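Local structure of antigen 43 (Escherichia coli, 4KH3) at residues Leu40-Gly43 / Glu48-Gly51. The protein is a self-associating AIDA-type autotransporter adhesin whose alpha domain drives Velcro-like clumping of bacteria, linked to aggregation and biofilm formation. Numbering follows the deposited sequence.
Sequences LELG and ENTG
The carboxamide of N49 reaches into the turn formed by L40-G43 and engages it with both of its polar atoms. OD1 accepts the backbone N-H of L42 at 2.7 Å from N, on a lone pair in the carbonyl plane and fairly straight at 159°. From the other end of the same flat group, ND2 donates to G43 O at 3.0 Å, a bond that lies in the amide plane of N49 yet meets the G43 carbonyl from above its own plane. Two partners at the two ends fix the flip of the amide, which a chi1 of -74°, with CG anti to the carbonyl carbon, brings toward the turn. L40-G43 is a type I beta turn, closed by G43 N to L40 O, within the long loop that links strands 35-36 and 52-55 near the N-terminal end of this parallel beta-helix. L42 slides past N49 in the opposite direction, lying to one side of the amide plane by its OD1 end, with CB 3.3 Å from OD1, and its CD1 packs on E48 CB at 3.6 Å. A water accepts the N-H of T50 and lies 2.7 Å from both N49 OD1 and E41 OE2; E41 OE1 bonds to T38 OG1 and OE2 to G39 N.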
loop_
_atom_site.group_PDB
_atom_site.type_symbol
_atom_site.label_atom_id
_atom_site.label_comp_id
_atom_site.label_asym_id
_atom_site.label_seq_id
_atom_site.Cartn_x
_atom_site.Cartn_y
_atom_site.Cartn_z
ATOM N N LEU A 40 -1.101 15.973 -39.150
ATOM C CA LEU A 40 -1.848 15.821 -37.900
ATOM C C LEU A 40 -2.414 17.170 -37.435
ATOM O O LEU A 40 -2.712 17.366 -36.246
ATOM C CB LEU A 40 -0.957 15.210 -36.804
ATOM C CG LEU A 40 -1.678 14.453 -35.678
ATOM C CD1 LEU A 40 -2.333 13.196 -36.205
ATOM C CD2 LEU A 40 -0.736 14.121 -34.538
ATOM N N GLU A 41 -2.541 18.108 -38.369
ATOM C CA GLU A 41 -3.068 19.441 -38.048
ATOM C C GLU A 41 -4.385 19.366 -37.280
ATOM O O GLU A 41 -4.604 20.143 -36.356
ATOM C CB GLU A 41 -3.256 20.288 -39.315
ATOM C CG GLU A 41 -1.962 20.846 -39.917
ATOM C CD GLU A 41 -1.305 19.893 -40.905
ATOM O OE1 GLU A 41 -0.364 20.327 -41.597
ATOM O OE2 GLU A 41 -1.732 18.719 -41.002
ATOM N N LEU A 42 -5.241 18.412 -37.645
ATOM C CA LEU A 42 -6.567 18.316 -37.043
ATOM C C LEU A 42 -6.594 17.388 -35.836
ATOM O O LEU A 42 -7.643 17.184 -35.212
ATOM C CB LEU A 42 -7.587 17.859 -38.086
ATOM C CG LEU A 42 -7.581 18.701 -39.363
ATOM C CD1 LEU A 42 -8.646 18.220 -40.332
ATOM C CD2 LEU A 42 -7.775 20.174 -39.026
ATOM N N GLY A 43 -5.441 16.819 -35.512
ATOM C CA GLY A 43 -5.340 15.945 -34.363
ATOM C C GLY A 43 -5.783 14.521 -34.629
ATOM O O GLY A 43 -6.402 14.219 -35.643
ATOM N N GLU A 48 -9.980 13.694 -41.104
ATOM C CA GLU A 48 -9.896 14.604 -42.235
ATOM C C GLU A 48 -8.465 15.051 -42.533
ATOM O O GLU A 48 -8.243 15.793 -43.493
ATOM C CB GLU A 48 -10.739 15.848 -41.966
ATOM C CG GLU A 48 -12.165 15.564 -41.540
ATOM C CD GLU A 48 -13.134 15.639 -42.698
ATOM O OE1 GLU A 48 -14.092 16.440 -42.609
ATOM O OE2 GLU A 48 -12.934 14.900 -43.694
ATOM N N ASN A 49 -7.503 14.639 -41.706
ATOM C CA ASN A 49 -6.112 15.048 -41.911
ATOM C C ASN A 49 -5.600 14.664 -43.292
ATOM O O ASN A 49 -6.022 13.654 -43.855
ATOM C CB ASN A 49 -5.185 14.429 -40.862
ATOM C CG ASN A 49 -5.316 15.075 -39.503
ATOM O OD1 ASN A 49 -4.983 16.253 -39.320
ATOM N ND2 ASN A 49 -5.780 14.298 -38.526
ATOM N N THR A 50 -4.692 15.469 -43.832
ATOM C CA THR A 50 -4.031 15.148 -45.097
ATOM C C THR A 50 -2.558 15.455 -44.964
ATOM O O THR A 50 -2.184 16.367 -44.225
ATOM C CB THR A 50 -4.591 15.977 -46.285
ATOM O OG1 THR A 50 -4.477 17.386 -46.007
ATOM C CG2 THR A 50 -6.045 15.613 -46.554
ATOM N N GLY A 51 -1.718 14.715 -45.683
ATOM C CA GLY A 51 -0.283 14.962 -45.649
ATOM C C GLY A 51 0.446 14.020 -44.701
ATOM O O GLY A 51 -0.178 13.270 -43.950
HETATM O O HOH W 1 -4.007 17.329 -41.570
#